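SAG family member (Sag19) (Eimeria tenella, PDB 6ZZB) is of unknown function but is a major surface antigen of the parasite, apparently related to the CAP proteins in fold. Local coordinates at residues 79-84 against 93-98; 87-92 against 121-126; 44-49 against 99-104; 187-192 against 210-215. All blocks are in the same frame, centred on the assembly; numbering follows the deposited sequence.

Residues 44-49 open the first loop, which contact 3 closes on helix 97-105. Inside it lies contact 1, closed when residues 93-98 return to helix 77-86. Contact 2 begins within both loops, at residues 87-92, and closes at 121-126, so it crosses contacts 1 and 3. Contact 4 follows in series, within the hairpin of strands 190-196 and 203-211. Contacts 1 and 3 share helix 97-105; Leu84 CD1 meets Ile100 CD1 between them at 3.7 Å. A salt bridge from Glu79 to Lys190 joins contacts 1 and 4. Contact 1 brings helices 77-86 and 97-105 together, contact 3 sets the latter on strand 46-48, contact 2 joins two loops and contact 4 closes the hairpin.

Contact 1. Residues 79-84 against 93-98; sequences EVTESL and ASPTAP
The lead-in to helix 97-105 crosses helix 77-86 at a steep slant, its CA register descending as that of the helix climbs, with Thr81 CA 5.2 Å from Pro95 CA and Val80 nearest Thr96. A helix is packed here against the N-terminal entry of the next, both helices touching strands 190-196 and 203-211, consistent with the layered alpha/beta build of CAP-like domains: Val80 also touches Ser192 and Tyr209, and Ala97 touches Ser192 and Ala194. One hydrogen bond links the segments directly. Thr81 OG1 donates to Pro95 O at 2.7 Å, with a C=O...donor angle of 133° and the donor 46° above the carbonyl plane, so it does not lie on a lone pair. With chi1 at -62°, the hydroxyl sits beside the backbone N of Thr81 while CG2, anti to that N, reaches Pro95 CD. OG1 also bonds Asp77 O within its own helix, so two carbonyl oxygens compete for one hydroxyl proton. The Thr81 and Pro95 side chains cross at nearly a right angle. One turn further on, Leu84 slides past Pro95 the opposite way, its CD1 lying 3.7 Å from CG and 3.8 Å from CB of that proline, an apolar contact on the buried side. Val80 CG1 packs on the backbone, 3.9 Å from both Pro95 O and Thr96 CA. Thr96 is the N-cap of helix 97-105. Its OG1 turns between its own backbone N and carbonyl carbon to make a weak bond to Lys99 N, and this rotation brings Thr96 CG2 to 3.9 Å from Thr81 OG1.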
loop_
_atom_site.group_PDB
_atom_site.type_symbol
_atom_site.label_atom_id
_atom_site.label_comp_id
_atom_site.label_asym_id
_atom_site.label_seq_id
_atom_site.Cartn_x
_atom_site.Cartn_y
_atom_site.Cartn_z
ATOM N N GLU A 79 15.685 -6.296 1.306
ATOM C CA GLU A 79 15.570 -4.834 1.171
ATOM C C GLU A 79 14.394 -4.323 1.994
ATOM O O GLU A 79 14.527 -3.314 2.659
ATOM C CB GLU A 79 15.405 -4.474 -0.297
ATOM C CG GLU A 79 16.630 -4.763 -1.130
ATOM C CD GLU A 79 16.403 -4.365 -2.568
ATOM O OE1 GLU A 79 15.536 -4.958 -3.244
ATOM O OE2 GLU A 79 17.157 -3.508 -3.044
ATOM N N VAL A 80 13.275 -5.045 1.928
ATOM C CA VAL A 80 12.095 -4.645 2.727
ATOM C C VAL A 80 12.438 -4.715 4.213
ATOM O O VAL A 80 12.164 -3.773 4.948
ATOM C CB VAL A 80 10.895 -5.535 2.375
ATOM C CG1 VAL A 80 9.742 -5.277 3.319
ATOM C CG2 VAL A 80 10.490 -5.332 0.930
ATOM N N THR A 81 13.076 -5.808 4.654
ATOM C CA THR A 81 13.418 -5.951 6.085
ATOM C C THR A 81 14.321 -4.803 6.522
ATOM O O THR A 81 14.144 -4.211 7.576
ATOM C CB THR A 81 14.075 -7.299 6.342
ATOM O OG1 THR A 81 13.142 -8.342 6.020
ATOM C CG2 THR A 81 14.568 -7.399 7.770
ATOM N N GLU A 82 15.325 -4.474 5.707
ATOM C CA GLU A 82 16.286 -3.422 6.103
ATOM C C GLU A 82 15.651 -2.023 6.068
ATOM O O GLU A 82 15.915 -1.190 6.947
ATOM C CB GLU A 82 17.479 -3.523 5.142
ATOM C CG GLU A 82 18.730 -2.907 5.674
ATOM C CD GLU A 82 19.235 -3.575 6.954
ATOM O OE1 GLU A 82 19.594 -2.872 7.794
ATOM O OE2 GLU A 82 19.178 -4.820 7.096
ATOM N N SER A 83 14.804 -1.763 5.071
ATOM C CA SER A 83 14.059 -0.484 5.000
ATOM C C SER A 83 13.197 -0.310 6.257
ATOM O O SER A 83 13.205 0.752 6.876
ATOM C CB SER A 83 13.243 -0.447 3.754
ATOM O OG SER A 83 12.450 0.722 3.701
ATOM N N LEU A 84 12.496 -1.383 6.640
ATOM C CA LEU A 84 11.654 -1.334 7.859
ATOM C C LEU A 84 12.515 -1.142 9.107
ATOM O O LEU A 84 12.139 -0.366 9.974
ATOM C CB LEU A 84 10.829 -2.614 7.899
ATOM C CG LEU A 84 9.639 -2.600 6.928
ATOM C CD1 LEU A 84 9.060 -3.988 6.803
ATOM C CD2 LEU A 84 8.561 -1.609 7.380
ATOM N N ALA A 93 9.117 -10.699 13.054
ATOM C CA ALA A 93 10.587 -10.825 12.940
ATOM C C ALA A 93 10.971 -10.912 11.472
ATOM O O ALA A 93 10.361 -11.666 10.732
ATOM C CB ALA A 93 11.083 -12.044 13.676
ATOM N N SER A 94 12.035 -10.191 11.114
ATOM C CA SER A 94 12.505 -10.079 9.713
ATOM C C SER A 94 11.312 -9.771 8.809
ATOM O O SER A 94 10.968 -10.543 7.919
ATOM C CB SER A 94 13.196 -11.330 9.273
ATOM O OG SER A 94 14.374 -11.511 10.043
ATOM N N PRO A 95 10.654 -8.618 9.015
ATOM C CA PRO A 95 9.383 -8.355 8.329
ATOM C C PRO A 95 9.541 -8.217 6.816
ATOM O O PRO A 95 10.519 -7.628 6.330
ATOM C CB PRO A 95 8.873 -7.069 8.978
ATOM C CG PRO A 95 10.160 -6.391 9.443
ATOM C CD PRO A 95 11.015 -7.547 9.928
ATOM N N THR A 96 8.571 -8.742 6.117
ATOM C CA THR A 96 8.496 -8.752 4.646
ATOM C C THR A 96 7.055 -8.458 4.248
ATOM O O THR A 96 6.167 -8.511 5.128
ATOM C CB THR A 96 8.918 -10.104 4.085
ATOM O OG1 THR A 96 7.966 -11.034 4.610
ATOM C CG2 THR A 96 10.325 -10.525 4.463
ATOM N N ALA A 97 6.790 -8.199 2.981
ATOM C CA ALA A 97 5.409 -7.944 2.550
ATOM C C ALA A 97 4.512 -9.125 2.877
ATOM O O ALA A 97 3.409 -8.919 3.387
ATOM C CB ALA A 97 5.367 -7.525 1.112
ATOM N N PRO A 98 4.894 -10.398 2.625
ATOM C CA PRO A 98 4.002 -11.495 2.990
ATOM C C PRO A 98 3.690 -11.527 4.487
ATOM O O PRO A 98 2.546 -11.737 4.870
ATOM C CB PRO A 98 4.768 -12.748 2.556
ATOM C CG PRO A 98 5.648 -12.258 1.437
ATOM C CD PRO A 98 6.048 -10.855 1.814
#

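Contact 2. Residues 87-92 against 121-126; sequences IKIEEP and KKYPGL
Tyr123 meets Glu91 through its hydroxyl: OH donates to Glu91 O at 2.8 Å, with a C=O...donor angle of 123° and the donor 37° above the carbonyl plane. Seen from the tyrosine, that oxygen lies at the ring edge, close to the ring plane. The next residue joins in through Pro92 CD, 3.4 Å from Tyr123 OH. The peptide before Pro92 is cis, which puts Glu91 O and Pro92 CD on the same side of the bond and lets one hydroxyl touch both. Ile89 supplies the apolar part with two separate branches. CG2 approaches the ring obliquely, 3.6 Å from Tyr123 CE1, whereas CD1 extends to Lys122 O at 3.3 Å and Pro124 CD at 3.9 Å. A chi1 of -62° separates the branches, sending CG2 anti to the backbone N and CG1 beside it, and the extended second torsion carries CD1 outward. Ile87 CD1 completes the row against Pro124 CG at 3.6 Å. Within its own segment, Lys122 lays its CG over one face of the tyrosine ring, 3.9 Å above the plane and displaced toward the rim. In the second shell, Ile100 and Thr103 of helix 97-105 and Phe207 of strand 203-211 touch Tyr123, while Pro213 touches both Ile87 and Pro124. The course of residues 87-92 is set by the end of helix 77-86, where Lys88 has positive phi, Ile89 N reaches Leu84 O and Lys88 N reaches Lys85 O. Ile87 and Ile89 flank Lys88, the C-prime residue of a Schellman motif that ends this helix, and the loop that follows it turns through a cis-proline.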
loop_
_atom_site.group_PDB
_atom_site.type_symbol
_atom_site.label_atom_id
_atom_site.label_comp_id
_atom_site.label_asym_id
_atom_site.label_seq_id
_atom_site.Cartn_x
_atom_site.Cartn_y
_atom_site.Cartn_z
ATOM N N ILE A 87 13.307 2.402 9.954
ATOM C CA ILE A 87 12.213 3.218 10.544
ATOM C C ILE A 87 11.728 2.509 11.805
ATOM O O ILE A 87 10.568 2.775 12.197
ATOM C CB ILE A 87 11.087 3.547 9.543
ATOM C CG1 ILE A 87 10.450 2.294 8.941
ATOM C CG2 ILE A 87 11.624 4.480 8.474
ATOM C CD1 ILE A 87 9.154 2.535 8.199
ATOM N N LYS A 88 12.546 1.625 12.368
ATOM C CA LYS A 88 12.338 1.057 13.726
ATOM C C LYS A 88 11.139 0.109 13.719
ATOM O O LYS A 88 10.441 -0.002 14.742
ATOM C CB LYS A 88 12.156 2.203 14.730
ATOM C CG LYS A 88 13.353 3.142 14.856
ATOM C CD LYS A 88 14.656 2.435 15.199
ATOM C CE LYS A 88 14.936 2.379 16.688
ATOM N NZ LYS A 88 16.318 1.924 16.965
ATOM N N ILE A 89 10.926 -0.603 12.624
ATOM C CA ILE A 89 9.888 -1.679 12.542
ATOM C C ILE A 89 10.590 -3.017 12.377
ATOM O O ILE A 89 11.233 -3.243 11.340
ATOM C CB ILE A 89 8.874 -1.385 11.410
ATOM C CG1 ILE A 89 8.135 -0.080 11.682
ATOM C CG2 ILE A 89 7.933 -2.563 11.218
ATOM C CD1 ILE A 89 7.249 0.409 10.560
ATOM N N GLU A 90 10.533 -3.862 13.409
ATOM C CA GLU A 90 11.274 -5.138 13.439
ATOM C C GLU A 90 10.376 -6.294 13.860
ATOM O O GLU A 90 10.870 -7.409 14.031
ATOM C CB GLU A 90 12.486 -5.019 14.363
ATOM C CG GLU A 90 13.469 -3.976 13.872
ATOM C CD GLU A 90 14.879 -4.125 14.420
ATOM O OE1 GLU A 90 15.188 -3.389 15.370
ATOM O OE2 GLU A 90 15.668 -4.963 13.875
ATOM N N GLU A 91 9.063 -6.067 13.887
ATOM C CA GLU A 91 8.081 -7.143 14.128
ATOM C C GLU A 91 6.995 -7.055 13.075
ATOM O O GLU A 91 6.608 -5.963 12.718
ATOM C CB GLU A 91 7.449 -6.973 15.512
ATOM C CG GLU A 91 8.395 -7.262 16.663
ATOM C CD GLU A 91 8.754 -8.720 16.875
ATOM O OE1 GLU A 91 9.343 -9.009 17.964
ATOM O OE2 GLU A 91 8.495 -9.556 16.023
ATOM N N PRO A 92 6.518 -8.168 12.527
ATOM C CA PRO A 92 6.987 -9.512 12.837
ATOM C C PRO A 92 8.447 -9.739 12.430
ATOM O O PRO A 92 8.935 -9.023 11.570
ATOM C CB PRO A 92 6.080 -10.405 11.983
ATOM C CG PRO A 92 5.665 -9.531 10.845
ATOM C CD PRO A 92 5.536 -8.156 11.431
ATOM N N LYS A 121 -1.363 2.510 9.159
ATOM C CA LYS A 121 -1.058 3.357 10.331
ATOM C C LYS A 121 0.254 2.929 10.974
ATOM O O LYS A 121 0.889 3.787 11.643
ATOM C CB LYS A 121 -2.192 3.293 11.336
ATOM C CG LYS A 121 -2.313 1.994 12.075
ATOM C CD LYS A 121 -3.354 2.073 13.163
ATOM C CE LYS A 121 -3.472 0.774 13.912
ATOM N NZ LYS A 121 -4.506 0.882 14.968
ATOM N N LYS A 122 0.646 1.672 10.833
ATOM C CA LYS A 122 1.888 1.150 11.421
ATOM C C LYS A 122 2.875 0.776 10.306
ATOM O O LYS A 122 4.038 1.210 10.364
ATOM C CB LYS A 122 1.639 -0.060 12.318
ATOM C CG LYS A 122 2.890 -0.723 12.834
ATOM C CD LYS A 122 2.574 -1.753 13.881
ATOM C CE LYS A 122 3.791 -2.366 14.496
ATOM N NZ LYS A 122 3.353 -3.096 15.714
ATOM N N TYR A 123 2.462 -0.053 9.361
ATOM C CA TYR A 123 3.317 -0.575 8.269
ATOM C C TYR A 123 3.072 0.314 7.067
ATOM O O TYR A 123 1.985 0.260 6.499
ATOM C CB TYR A 123 2.997 -2.040 7.971
ATOM C CG TYR A 123 3.238 -2.924 9.167
ATOM C CD1 TYR A 123 4.520 -3.339 9.481
ATOM C CD2 TYR A 123 2.197 -3.373 9.958
ATOM C CE1 TYR A 123 4.771 -4.140 10.577
ATOM C CE2 TYR A 123 2.422 -4.162 11.068
ATOM C CZ TYR A 123 3.708 -4.560 11.356
ATOM O OH TYR A 123 3.932 -5.324 12.463
ATOM N N PRO A 124 4.021 1.202 6.696
ATOM C CA PRO A 124 3.775 2.130 5.602
ATOM C C PRO A 124 3.758 1.402 4.268
ATOM O O PRO A 124 4.687 0.645 3.974
ATOM C CB PRO A 124 4.932 3.121 5.675
ATOM C CG PRO A 124 5.998 2.433 6.446
ATOM C CD PRO A 124 5.350 1.380 7.307
ATOM N N GLY A 125 2.691 1.558 3.527
ATOM C CA GLY A 125 2.584 1.007 2.192
ATOM C C GLY A 125 1.172 1.077 1.704
ATOM O O GLY A 125 0.306 1.711 2.343
ATOM N N LEU A 126 0.929 0.467 0.560
ATOM C CA LEU A 126 -0.419 0.277 -0.010
ATOM C C LEU A 126 -1.101 -0.877 0.707
ATOM O O LEU A 126 -0.492 -1.936 0.903
ATOM C CB LEU A 126 -0.314 0.057 -1.517
ATOM C CG LEU A 126 -1.591 -0.342 -2.248
ATOM C CD1 LEU A 126 -1.550 0.188 -3.675
ATOM C CD2 LEU A 126 -1.790 -1.858 -2.197
#

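Contact 3. Residues 44-49 against 99-104; sequences PQADEK and KIAVTL
Val102 meets Pro44 and Ala46 with both of its methyl groups, because chi1 at 168° sets CG1 anti to the backbone N and CG2 anti to the carbonyl carbon, spreading them across the facing segment. Strand 46-48 and the residues before it pack on helix 97-105, consistent with the layered alpha/beta fold of CAP-like proteins. The strand pairs antiparallel with strand 190-196, and Val102 also touches Thr196 of that neighbouring strand. No hydrogen bond crosses the contact. CG2 is the busier methyl, 3.4 Å from Pro44 O and 3.8 Å from Ala46 CB. CG1 lies on the proline side, 3.6 Å from the same carbonyl oxygen and 4.2 Å from Pro44 CG, as the two side chains pass at a slant. The backbones come nearest at this pair, with Pro44 CA 6.1 Å from Val102 CA. One helical position earlier, Ala101 CB reaches Ala46 CB at 4.4 Å, a contact between two small methyl groups. Ala46 CB also packs near Pro98 O at the start of this helix. On the strand side, backbone bonds of Gln45 to Lys197 and of Asp47 to Ala195 hold the segment to the neighbouring strand, with the Asp47-Lys197 and Glu48-Lys74 salt bridges around them. On the other side of the helix, Thr103 points away from the strand. Its hydroxyl bonds back to Lys99 O at 2.9 Å, tilted 33° from the carbonyl plane, and Thr103 N reaches that same oxygen from the opposite face.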
loop_
_atom_site.group_PDB
_atom_site.type_symbol
_atom_site.label_atom_id
_atom_site.label_comp_id
_atom_site.label_asym_id
_atom_site.label_seq_id
_atom_site.Cartn_x
_atom_site.Cartn_y
_atom_site.Cartn_z
ATOM N N PRO A 44 -3.523 -17.270 8.273
ATOM C CA PRO A 44 -3.584 -17.282 6.825
ATOM C C PRO A 44 -2.153 -17.264 6.279
ATOM O O PRO A 44 -1.231 -16.885 6.978
ATOM C CB PRO A 44 -4.313 -15.996 6.479
ATOM C CG PRO A 44 -3.971 -15.070 7.612
ATOM C CD PRO A 44 -3.927 -15.972 8.828
ATOM N N GLN A 45 -2.042 -17.715 5.051
ATOM C CA GLN A 45 -0.773 -17.709 4.304
ATOM C C GLN A 45 -0.832 -16.641 3.226
ATOM O O GLN A 45 -1.917 -16.328 2.736
ATOM C CB GLN A 45 -0.533 -19.081 3.687
ATOM C CG GLN A 45 -0.208 -20.152 4.723
ATOM C CD GLN A 45 0.426 -21.351 4.064
ATOM O OE1 GLN A 45 -0.072 -21.865 3.066
ATOM N NE2 GLN A 45 1.569 -21.763 4.584
ATOM N N ALA A 46 0.316 -16.098 2.884
ATOM C CA ALA A 46 0.407 -15.055 1.842
ATOM C C ALA A 46 1.336 -15.530 0.729
ATOM O O ALA A 46 2.294 -16.222 1.013
ATOM C CB ALA A 46 0.889 -13.751 2.427
ATOM N N ASP A 47 1.038 -15.087 -0.475
ATOM C CA ASP A 47 1.844 -15.288 -1.703
ATOM C C ASP A 47 2.432 -13.941 -2.091
ATOM O O ASP A 47 1.770 -12.906 -1.936
ATOM C CB ASP A 47 1.014 -15.831 -2.873
ATOM C CG ASP A 47 0.898 -17.342 -2.876
ATOM O OD1 ASP A 47 1.337 -17.960 -1.878
ATOM O OD2 ASP A 47 0.381 -17.877 -3.875
ATOM N N GLU A 48 3.620 -13.981 -2.647
ATOM C CA GLU A 48 4.258 -12.801 -3.259
ATOM C C GLU A 48 3.473 -12.433 -4.519
ATOM O O GLU A 48 3.013 -13.308 -5.250
ATOM C CB GLU A 48 5.705 -13.219 -3.528
ATOM C CG GLU A 48 6.573 -12.176 -4.153
ATOM C CD GLU A 48 6.782 -12.338 -5.646
ATOM O OE1 GLU A 48 5.888 -12.892 -6.312
ATOM O OE2 GLU A 48 7.868 -11.946 -6.119
ATOM N N LYS A 49 3.253 -11.138 -4.720
ATOM C CA LYS A 49 2.420 -10.615 -5.808
ATOM C C LYS A 49 3.129 -9.511 -6.589
ATOM O O LYS A 49 2.481 -8.856 -7.415
ATOM C CB LYS A 49 1.100 -10.074 -5.260
ATOM C CG LYS A 49 0.188 -11.078 -4.596
ATOM C CD LYS A 49 -0.226 -12.199 -5.501
ATOM C CE LYS A 49 -1.425 -12.973 -4.959
ATOM N NZ LYS A 49 -1.743 -14.145 -5.808
ATOM N N LYS A 99 4.697 -11.318 5.320
ATOM C CA LYS A 99 4.475 -11.387 6.779
ATOM C C LYS A 99 3.573 -10.251 7.221
ATOM O O LYS A 99 2.758 -10.432 8.144
ATOM C CB LYS A 99 5.775 -11.346 7.548
ATOM C CG LYS A 99 6.665 -12.533 7.270
ATOM C CD LYS A 99 8.037 -12.356 7.877
ATOM C CE LYS A 99 8.920 -13.568 7.698
ATOM N NZ LYS A 99 10.228 -13.347 8.354
ATOM N N ILE A 100 3.697 -9.076 6.626
ATOM C CA ILE A 100 2.839 -7.930 6.994
ATOM C C ILE A 100 1.422 -8.184 6.488
ATOM O O ILE A 100 0.468 -7.898 7.241
ATOM C CB ILE A 100 3.435 -6.617 6.476
ATOM C CG1 ILE A 100 4.696 -6.287 7.267
ATOM C CG2 ILE A 100 2.415 -5.491 6.541
ATOM C CD1 ILE A 100 5.575 -5.214 6.634
ATOM N N ALA A 101 1.238 -8.716 5.284
ATOM C CA ALA A 101 -0.136 -9.015 4.809
ATOM C C ALA A 101 -0.833 -9.939 5.816
ATOM O O ALA A 101 -2.015 -9.710 6.159
ATOM C CB ALA A 101 -0.093 -9.621 3.419
ATOM N N VAL A 102 -0.131 -10.955 6.271
ATOM C CA VAL A 102 -0.672 -11.914 7.281
ATOM C C VAL A 102 -0.969 -11.155 8.581
ATOM O O VAL A 102 -2.042 -11.331 9.176
ATOM C CB VAL A 102 0.278 -13.097 7.481
ATOM C CG1 VAL A 102 -0.113 -13.917 8.721
ATOM C CG2 VAL A 102 0.342 -13.950 6.219
ATOM N N THR A 103 -0.038 -10.351 9.054
ATOM C CA THR A 103 -0.233 -9.571 10.291
ATOM C C THR A 103 -1.508 -8.745 10.194
ATOM O O THR A 103 -2.264 -8.621 11.186
ATOM C CB THR A 103 0.982 -8.679 10.599
ATOM O OG1 THR A 103 2.107 -9.546 10.785
ATOM C CG2 THR A 103 0.770 -7.792 11.807
ATOM N N LEU A 104 -1.755 -8.097 9.064
ATOM C CA LEU A 104 -2.910 -7.214 8.841
ATOM C C LEU A 104 -4.209 -8.021 8.714
ATOM O O LEU A 104 -5.250 -7.505 9.171
ATOM C CB LEU A 104 -2.678 -6.369 7.587
ATOM C CG LEU A 104 -1.548 -5.343 7.698
ATOM C CD1 LEU A 104 -1.315 -4.686 6.359
ATOM C CD2 LEU A 104 -1.843 -4.275 8.738
#

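Contact 4. Residues 187-192 against 210-215; sequences KSKKVS and FIDPLR
Lys189 and Asp212 form a salt bridge, NZ to OD2 at 2.8 Å, with NZ 50° above the carboxylate plane. The lysine chain bends at its last torsion, chi4 81°, which also lets NZ donate to Lys187 O. Asp212 N donates to that oxygen at 2.9 Å from the opposite face of its plane. A second doubled acceptor is Ile211 O, reached by Lys189 N at 2.8 Å and by Lys190 N at 3.1 Å: a classic beta bulge in the antiparallel hairpin of strands 190-196 and 203-211. Ile211 N returns a bond to Lys190 O, closing that hydrogen-bonded pair. Beyond the bulge the Ile211-Asp212 peptide is cis. Lys187 NZ, salt-bridged to Asp218, reaches Pro213 O at 3.2 Å, and a water also joins the two. Another water bridges Ser188 OG, which bonds Phe182 O as well, to Asp212 O. Further in, Val191 CG2 sits over the face of Phe210, 3.7 Å from the ring centroid and 14° off the normal, a CH-pi contact in the non-hydrogen-bonded pair. The chemistry implies a hairpin end where bulge and cis peptide go with two carbonyl oxygens, each taking two donors, and with Val191 and Phe210 packed on one face of the sheet.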
loop_
_atom_site.group_PDB
_atom_site.type_symbol
_atom_site.label_atom_id
_atom_site.label_comp_id
_atom_site.label_asym_id
_atom_site.label_seq_id
_atom_site.Cartn_x
_atom_site.Cartn_y
_atom_site.Cartn_z
ATOM N N LYS A 187 9.478 9.394 -3.742
ATOM C CA LYS A 187 10.374 8.609 -2.841
ATOM C C LYS A 187 10.309 7.114 -3.197
ATOM O O LYS A 187 11.225 6.405 -2.774
ATOM C CB LYS A 187 10.020 8.719 -1.361
ATOM C CG LYS A 187 10.190 10.084 -0.727
ATOM C CD LYS A 187 9.703 10.102 0.694
ATOM C CE LYS A 187 10.637 9.324 1.582
ATOM N NZ LYS A 187 10.455 9.644 3.012
ATOM N N SER A 188 9.267 6.642 -3.881
ATOM C CA SER A 188 9.126 5.201 -4.254
ATOM C C SER A 188 10.112 4.896 -5.404
ATOM O O SER A 188 10.026 5.547 -6.470
ATOM C CB SER A 188 7.683 4.846 -4.601
ATOM O OG SER A 188 6.815 5.027 -3.457
ATOM N N LYS A 189 11.044 3.951 -5.215
ATOM C CA LYS A 189 11.955 3.412 -6.263
ATOM C C LYS A 189 11.745 1.896 -6.488
ATOM O O LYS A 189 11.948 1.363 -7.596
ATOM C CB LYS A 189 13.402 3.686 -5.856
ATOM C CG LYS A 189 13.743 5.155 -5.592
ATOM C CD LYS A 189 14.892 5.336 -4.613
ATOM C CE LYS A 189 14.925 6.704 -3.956
ATOM N NZ LYS A 189 13.980 6.786 -2.813
ATOM N N LYS A 190 11.331 1.189 -5.428
ATOM C CA LYS A 190 11.124 -0.272 -5.503
ATOM C C LYS A 190 9.860 -0.616 -4.729
ATOM O O LYS A 190 9.484 0.179 -3.843
ATOM C CB LYS A 190 12.312 -1.025 -4.892
ATOM C CG LYS A 190 13.674 -0.583 -5.410
ATOM C CD LYS A 190 14.772 -1.485 -4.947
ATOM C CE LYS A 190 16.137 -0.934 -5.289
ATOM N NZ LYS A 190 17.150 -1.989 -5.161
ATOM N N VAL A 191 9.300 -1.767 -5.034
ATOM C CA VAL A 191 8.067 -2.229 -4.352
ATOM C C VAL A 191 8.080 -3.740 -4.208
ATOM O O VAL A 191 8.570 -4.444 -5.079
ATOM C CB VAL A 191 6.825 -1.700 -5.083
ATOM C CG1 VAL A 191 6.692 -2.274 -6.484
ATOM C CG2 VAL A 191 5.538 -1.940 -4.292
ATOM N N SER A 192 7.570 -4.217 -3.078
ATOM C CA SER A 192 7.298 -5.641 -2.840
ATOM C C SER A 192 5.841 -5.800 -2.429
ATOM O O SER A 192 5.455 -5.183 -1.430
ATOM C CB SER A 192 8.212 -6.176 -1.784
ATOM O OG SER A 192 7.930 -7.556 -1.555
ATOM N N PHE A 210 6.761 0.010 -0.307
ATOM C CA PHE A 210 7.567 0.859 -1.197
ATOM C C PHE A 210 8.834 1.293 -0.467
ATOM O O PHE A 210 8.778 1.725 0.671
ATOM C CB PHE A 210 6.759 2.079 -1.626
ATOM C CG PHE A 210 5.537 1.732 -2.435
ATOM C CD1 PHE A 210 4.363 1.296 -1.818
ATOM C CD2 PHE A 210 5.536 1.825 -3.818
ATOM C CE1 PHE A 210 3.248 0.955 -2.553
ATOM C CE2 PHE A 210 4.405 1.502 -4.556
ATOM C CZ PHE A 210 3.259 1.067 -3.930
ATOM N N ILE A 211 9.970 1.181 -1.166
ATOM C CA ILE A 211 11.272 1.706 -0.703
ATOM C C ILE A 211 11.536 2.929 -1.563
ATOM O O ILE A 211 11.587 2.774 -2.784
ATOM C CB ILE A 211 12.371 0.643 -0.836
ATOM C CG1 ILE A 211 12.002 -0.651 -0.114
ATOM C CG2 ILE A 211 13.716 1.214 -0.373
ATOM C CD1 ILE A 211 13.080 -1.712 -0.200
ATOM N N ASP A 212 11.659 4.130 -0.965
ATOM C CA ASP A 212 11.587 4.459 0.443
ATOM C C ASP A 212 10.153 4.785 0.817
ATOM O O ASP A 212 9.427 5.315 -0.012
ATOM C CB ASP A 212 12.438 5.700 0.734
ATOM C CG ASP A 212 13.913 5.431 0.549
ATOM O OD1 ASP A 212 14.384 4.404 1.056
ATOM O OD2 ASP A 212 14.565 6.288 -0.075
ATOM N N PRO A 213 9.697 4.445 2.028
ATOM C CA PRO A 213 8.324 4.716 2.422
ATOM C C PRO A 213 8.042 6.194 2.659
ATOM O O PRO A 213 8.880 6.893 3.233
ATOM C CB PRO A 213 8.157 3.936 3.733
ATOM C CG PRO A 213 9.565 3.862 4.306
ATOM C CD PRO A 213 10.446 3.736 3.077
ATOM N N LEU A 214 6.831 6.622 2.337
ATOM C CA LEU A 214 6.322 7.896 2.870
ATOM C C LEU A 214 6.249 7.815 4.382
ATOM O O LEU A 214 5.811 6.790 4.934
ATOM C CB LEU A 214 4.925 8.203 2.332
ATOM C CG LEU A 214 4.884 8.674 0.904
ATOM C CD1 LEU A 214 3.428 8.707 0.455
ATOM C CD2 LEU A 214 5.541 10.044 0.770
ATOM N N ARG A 215 6.606 8.904 5.051
ATOM C CA ARG A 215 6.525 9.006 6.520
ATOM C C ARG A 215 5.788 10.289 6.902
ATOM O O ARG A 215 5.730 11.195 6.083
ATOM C CB ARG A 215 7.943 8.910 7.091
ATOM C CG ARG A 215 8.610 7.588 6.733
ATOM C CD ARG A 215 9.951 7.435 7.394
ATOM N NE ARG A 215 9.794 7.408 8.848
ATOM C CZ ARG A 215 10.752 7.690 9.717
ATOM N NH1 ARG A 215 11.967 8.013 9.299
ATOM N NH2 ARG A 215 10.492 7.631 11.010
HETATM O O HOH W 1 11.503 7.199 4.016
HETATM O O HOH W 2 7.028 6.390 -1.002
#